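Local coordinates for protein galactose mutarotase related enzyme (Lactobacillus casei, PDB 3Q1N) that probably binds carbohydrates and may act as a sugar isomerase of the aldose 1-epimerase (galactose mutarotase) type, at residues A[160-165]-A[192-197]; A[215-220]-A[230-235]. One frame throughout, in Å; residues are numbered along the deposited sequence. Where two conformers were deposited one is given.

Overall arrangement
Contacts 1 and 2 join four neighbouring strands of one large antiparallel sheet, in the order 229-232, 217-221, 160-164, 195-197, with their centres about 11 Å apart. Along the chain they come in series: contact 1 is complete before contact 2 begins. Strand 195-197 ends the sheet within this chain, whereas 229-232 lies further in, beside strand 284-293. Between the contacts, strands 160-164 and 217-221 are themselves paired, T162 O taking the amide of T219 and E164 O that of A216. The two contacts thus carry backbone pairing from strand to strand, from the sheet edge inward, in the beta-sandwich expected of the galactose mutarotase family.

Contact 1: residues A[160-165]-A[192-197]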
loop_
_atom_site.group_PDB
_atom_site.type_symbol
_atom_site.label_atom_id
_atom_site.label_comp_id
_atom_site.label_asym_id
_atom_site.label_seq_id
_atom_site.Cartn_x
_atom_site.Cartn_y
_atom_site.Cartn_z
ATOM N N ASP A 160 9.957 14.728 5.714
ATOM C CA ASP A 160 9.948 14.809 4.262
ATOM C C ASP A 160 10.009 13.398 3.721
ATOM O O ASP A 160 10.414 12.467 4.419
ATOM C CB ASP A 160 11.196 15.544 3.689
ATOM C CG ASP A 160 11.302 17.037 4.051
ATOM O OD1 ASP A 160 10.381 17.706 4.555
ATOM O OD2 ASP A 160 12.428 17.542 3.867
ATOM N N LEU A 161 9.542 13.232 2.482
ATOM C CA LEU A 161 9.828 12.070 1.690
ATOM C C LEU A 161 10.918 12.461 0.723
ATOM O O LEU A 161 10.799 13.461 0.023
ATOM C CB LEU A 161 8.590 11.629 0.915
ATOM C CG LEU A 161 8.699 10.233 0.335
ATOM C CD1 LEU A 161 8.579 9.226 1.437
ATOM C CD2 LEU A 161 7.605 10.001 -0.739
ATOM N N THR A 162 11.995 11.688 0.704
ATOM C CA THR A 162 13.076 11.897 -0.241
ATOM C C THR A 162 13.103 10.699 -1.159
ATOM O O THR A 162 13.009 9.553 -0.685
ATOM C CB THR A 162 14.431 12.093 0.475
ATOM O OG1 THR A 162 14.312 13.162 1.412
ATOM C CG2 THR A 162 15.532 12.437 -0.505
ATOM N N VAL A 163 13.204 10.954 -2.467
ATOM C CA VAL A 163 13.124 9.868 -3.476
ATOM C C VAL A 163 14.314 9.835 -4.408
ATOM O O VAL A 163 14.934 10.860 -4.675
ATOM C CB VAL A 163 11.832 9.924 -4.300
ATOM C CG1 VAL A 163 10.603 9.867 -3.384
ATOM C CG2 VAL A 163 11.778 11.168 -5.219
ATOM N N GLU A 164 14.634 8.641 -4.888
ATOM C CA GLU A 164 15.641 8.497 -5.930
ATOM C C GLU A 164 15.450 7.220 -6.723
ATOM O O GLU A 164 14.916 6.245 -6.185
ATOM C CB GLU A 164 17.048 8.536 -5.322
ATOM C CG GLU A 164 17.443 7.364 -4.470
ATOM C CD GLU A 164 17.889 6.099 -5.247
ATOM O OE1 GLU A 164 18.319 6.195 -6.414
ATOM O OE2 GLU A 164 17.828 5.001 -4.655
ATOM N N PRO A 165 15.864 7.219 -8.013
ATOM C CA PRO A 165 16.258 8.401 -8.764
ATOM C C PRO A 165 15.032 9.156 -9.194
ATOM O O PRO A 165 13.925 8.659 -9.062
ATOM C CB PRO A 165 16.976 7.820 -10.003
ATOM C CG PRO A 165 16.260 6.517 -10.232
ATOM C CD PRO A 165 16.039 5.980 -8.806
ATOM N N GLU A 192 10.426 20.097 -3.793
ATOM C CA GLU A 192 11.722 20.710 -4.082
ATOM C C GLU A 192 12.685 19.643 -4.539
ATOM O O GLU A 192 13.316 18.961 -3.709
ATOM C CB GLU A 192 12.321 21.336 -2.845
ATOM C CG GLU A 192 11.479 22.377 -2.176
ATOM C CD GLU A 192 12.069 22.747 -0.835
ATOM O OE1 GLU A 192 13.289 23.082 -0.806
ATOM O OE2 GLU A 192 11.342 22.681 0.193
ATOM N N GLY A 193 12.839 19.542 -5.849
ATOM C CA GLY A 193 13.674 18.511 -6.423
ATOM C C GLY A 193 13.169 17.156 -5.954
ATOM O O GLY A 193 11.980 16.844 -6.089
ATOM N N ASN A 194 14.054 16.364 -5.364
ATOM C CA ASN A 194 13.660 15.031 -4.940
ATOM C C ASN A 194 13.134 14.947 -3.504
ATOM O O ASN A 194 12.982 13.866 -2.986
ATOM C CB ASN A 194 14.793 14.038 -5.118
ATOM C CG ASN A 194 15.895 14.233 -4.144
ATOM O OD1 ASN A 194 16.142 15.329 -3.678
ATOM N ND2 ASN A 194 16.587 13.140 -3.801
ATOM N N ARG A 195 12.791 16.082 -2.927
ATOM C CA ARG A 195 12.360 16.157 -1.541
ATOM C C ARG A 195 10.946 16.746 -1.493
ATOM O O ARG A 195 10.675 17.815 -2.112
ATOM C CB ARG A 195 13.356 17.030 -0.777
ATOM C CG ARG A 195 13.223 17.015 0.721
ATOM C CD ARG A 195 14.330 17.881 1.336
ATOM N NE ARG A 195 15.629 17.248 1.177
ATOM C CZ ARG A 195 16.158 16.415 2.063
ATOM N NH1 ARG A 195 15.504 16.124 3.189
ATOM N NH2 ARG A 195 17.344 15.882 1.828
ATOM N N LEU A 196 10.041 16.053 -0.804
ATOM C CA LEU A 196 8.655 16.518 -0.635
ATOM C C LEU A 196 8.358 16.702 0.853
ATOM O O LEU A 196 8.292 15.726 1.590
ATOM C CB LEU A 196 7.669 15.537 -1.231
ATOM C CG LEU A 196 6.188 15.899 -1.144
ATOM C CD1 LEU A 196 5.885 17.236 -1.863
ATOM C CD2 LEU A 196 5.326 14.738 -1.674
ATOM N N PRO A 197 8.203 17.953 1.313
ATOM C CA PRO A 197 7.814 18.148 2.705
ATOM C C PRO A 197 6.418 17.589 2.929
ATOM O O PRO A 197 5.526 17.791 2.087
ATOM C CB PRO A 197 7.842 19.672 2.868
ATOM C CG PRO A 197 8.775 20.170 1.747
ATOM C CD PRO A 197 8.456 19.228 0.623
#
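A bend at chi3 (-70°) in R195 brings the guanidinium over toward D160 and T162, on the face they share. In the conformer given, NH1 reaches OD2 of D160 at the guanidinium edge, a weak, long salt bridge of 3.5 Å, the two planes 70° apart. T162 OG1 stands over one guanidinium face, 3.7 Å from R195 NH1. R195 and T162 each have a second conformer, so these contacts are doubtful. In N194, CG sits between the backbone N and the carbonyl carbon (chi1 71°), which swings the amide across to strand 160-164: ND2 donates to V163 O at 2.9 Å, while N194 O accepts from V163 N at 3.0 Å. One asparagine thereby holds both polar backbone atoms of V163, just where the type II' turn from E192 to R195 leads into strand 195-197. L161 and L196 form an antiparallel hydrogen-bonded pair, L196 N to L161 O at 2.8 Å and L161 N to L196 O at 2.9 Å. The leucine side chains leave the sheet on the buried face, L161 packing on L239 and I241 of strand 238-242. The other edge of strand 160-164 pairs with strand 217-221, and strand 195-197 closes the sheet within this chain.

Contact 2: residues A[215-220]-A[230-235]; sequences IAKATL and TLDISD. With EDO (1,2-ethanediol), chain S; NO3 (nitrate ion), chain F; EDO (1,2-ethanediol), chain R.
OG1 of T219 is gripped by two groups: it accepts a hydrogen bond from T230 OG1 at 2.6 Å and donates one to O1 of a nitrate ion, probably from crystallisation, at 2.7 Å. Matching torsions (chi1 -64° and -62°) set each threonine OG1 beside its backbone N, where the two hydroxyls meet across a non-hydrogen-bonded pair. Replacing T230 by an alanine is likely to leave T219 OG1 without its hydroxyl donor and to uncover the side of K217 CB that the methyl CG2 now touches. The same face carries K217 and D232, which lie alongside each other pointing the same way, K217 CD 3.5 Å from D232 OD1 in the conformer given. Their charged ends stay beyond salt-bridge range, and K217 NZ pairs instead with E292 of strand 284-293. The two strands form a beta hairpin in the large antiparallel sheet; A218 and L231 form a hydrogen-bonded pair of it, with L231 N to A218 O at 2.8 Å and A218 N to L231 O at 3.0 Å. Toward the open end of the hairpin A216 and K217 both face E164, a classic beta bulge in the strand's other edge. Here A216 O receives I233 N at 2.9 Å, the donor tilted 34° from the carbonyl plane, and, weakly, a hydroxyl of an ethanediol of like origin. On the opposite face from the threonines, I233 CD1 packs 3.7 Å from I215 CG2, the two isoleucines side by side, and L231 and I233 rest on P256 of strand 251-258.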
loop_
_atom_site.group_PDB
_atom_site.type_symbol
_atom_site.label_atom_id
_atom_site.label_comp_id
_atom_site.label_asym_id
_atom_site.label_seq_id
_atom_site.Cartn_x
_atom_site.Cartn_y
_atom_site.Cartn_z
ATOM N N ILE A 215 11.177 5.837 -9.532
ATOM C CA ILE A 215 11.683 5.840 -8.149
ATOM C C ILE A 215 12.014 4.445 -7.647
ATOM O O ILE A 215 11.233 3.502 -7.801
ATOM C CB ILE A 215 10.677 6.525 -7.170
ATOM C CG1 ILE A 215 10.520 7.999 -7.563
ATOM C CG2 ILE A 215 11.167 6.374 -5.676
ATOM C CD1 ILE A 215 9.305 8.714 -6.871
ATOM N N ALA A 216 13.197 4.319 -7.069
ATOM C CA ALA A 216 13.663 3.055 -6.534
ATOM C C ALA A 216 13.610 3.039 -5.019
ATOM O O ALA A 216 13.327 2.001 -4.436
ATOM C CB ALA A 216 15.098 2.813 -6.997
ATOM N N LYS A 217 13.897 4.185 -4.403
ATOM C CA LYS A 217 13.895 4.302 -2.951
ATOM C C LYS A 217 13.195 5.561 -2.519
ATOM O O LYS A 217 13.323 6.601 -3.164
ATOM C CB LYS A 217 15.309 4.270 -2.391
ATOM C CG LYS A 217 16.031 2.960 -2.710
ATOM C CD LYS A 217 17.116 2.720 -1.664
ATOM C CE LYS A 217 17.960 1.528 -2.001
ATOM N NZ LYS A 217 18.920 1.252 -0.911
ATOM N N ALA A 218 12.415 5.439 -1.455
ATOM C CA ALA A 218 11.680 6.573 -0.891
ATOM C C ALA A 218 11.844 6.510 0.640
ATOM O O ALA A 218 11.494 5.501 1.280
ATOM C CB ALA A 218 10.214 6.510 -1.283
ATOM N N THR A 219 12.444 7.564 1.193
ATOM C CA THR A 219 12.758 7.664 2.619
ATOM C C THR A 219 11.833 8.639 3.327
ATOM O O THR A 219 11.714 9.779 2.894
ATOM C CB THR A 219 14.233 8.074 2.840
ATOM O OG1 THR A 219 15.078 7.036 2.331
ATOM C CG2 THR A 219 14.543 8.309 4.289
ATOM N N LEU A 220 11.226 8.170 4.421
ATOM C CA LEU A 220 10.372 8.970 5.327
ATOM C C LEU A 220 11.246 9.260 6.554
ATOM O O LEU A 220 11.655 8.338 7.275
ATOM C CB LEU A 220 9.105 8.206 5.707
ATOM C CG LEU A 220 8.241 8.852 6.787
ATOM C CD1 LEU A 220 7.612 10.175 6.331
ATOM C CD2 LEU A 220 7.167 7.838 7.240
ATOM N N THR A 230 13.011 3.523 4.884
ATOM C CA THR A 230 13.166 3.669 3.446
ATOM C C THR A 230 12.454 2.492 2.772
ATOM O O THR A 230 12.672 1.324 3.142
ATOM C CB THR A 230 14.637 3.691 3.038
ATOM O OG1 THR A 230 15.254 4.828 3.644
ATOM C CG2 THR A 230 14.798 3.777 1.480
ATOM N N LEU A 231 11.603 2.804 1.810
ATOM C CA LEU A 231 10.904 1.814 0.990
ATOM C C LEU A 231 11.656 1.581 -0.306
ATOM O O LEU A 231 12.004 2.520 -1.014
ATOM C CB LEU A 231 9.471 2.245 0.689
ATOM C CG LEU A 231 8.520 2.428 1.864
ATOM C CD1 LEU A 231 7.089 2.730 1.406
ATOM C CD2 LEU A 231 8.492 1.244 2.845
ATOM N N ASP A 232 12.019 0.327 -0.561
ATOM C CA ASP A 232 12.643 -0.079 -1.814
ATOM C C ASP A 232 11.497 -0.586 -2.692
ATOM O O ASP A 232 10.921 -1.615 -2.418
ATOM C CB ASP A 232 13.681 -1.186 -1.576
ATOM C CG ASP A 232 14.825 -0.734 -0.637
ATOM O OD1 ASP A 232 14.902 0.454 -0.265
ATOM O OD2 ASP A 232 15.621 -1.586 -0.238
ATOM N N ILE A 233 11.151 0.170 -3.721
ATOM C CA ILE A 233 9.856 -0.038 -4.438
ATOM C C ILE A 233 9.977 0.096 -5.964
ATOM O O ILE A 233 9.033 0.491 -6.641
ATOM C CB ILE A 233 8.760 0.906 -3.832
ATOM C CG1 ILE A 233 9.315 2.292 -3.568
ATOM C CG2 ILE A 233 8.251 0.323 -2.521
ATOM C CD1 ILE A 233 9.693 3.050 -4.763
ATOM N N SER A 234 11.102 -0.307 -6.544
ATOM C CA SER A 234 11.272 -0.218 -8.010
ATOM C C SER A 234 10.154 -0.956 -8.737
ATOM O O SER A 234 9.734 -0.546 -9.821
ATOM C CB SER A 234 12.617 -0.789 -8.470
ATOM O OG SER A 234 13.720 -0.011 -8.025
ATOM N N ASP A 235 9.700 -2.075 -8.168
ATOM C CA ASP A 235 8.661 -2.892 -8.800
ATOM C C ASP A 235 7.271 -2.254 -8.828
ATOM O O ASP A 235 6.389 -2.717 -9.572
ATOM C CB ASP A 235 8.519 -4.254 -8.086
ATOM C CG ASP A 235 9.676 -5.209 -8.333
ATOM O OD1 ASP A 235 10.605 -4.900 -9.113
ATOM O OD2 ASP A 235 9.699 -6.294 -7.702
HETATM C C1 EDO S . 14.232 -0.774 -5.295
HETATM O O1 EDO S . 15.227 -0.181 -4.412
HETATM C C2 EDO S . 13.540 -1.999 -4.683
HETATM O O2 EDO S . 13.082 -3.051 -5.523
HETATM N N NO3 F . 16.310 8.247 -0.606
HETATM O O1 NO3 F . 15.918 6.972 -0.241
HETATM O O2 NO3 F . 16.142 8.686 -1.919
HETATM O O3 NO3 F . 16.891 9.105 0.333
HETATM C C1 EDO R . 10.314 -10.652 -8.514
HETATM O O1 EDO R . 9.962 -10.739 -7.125
HETATM C C2 EDO R . 10.261 -9.191 -8.960
HETATM O O2 EDO R . 11.112 -8.388 -8.125
#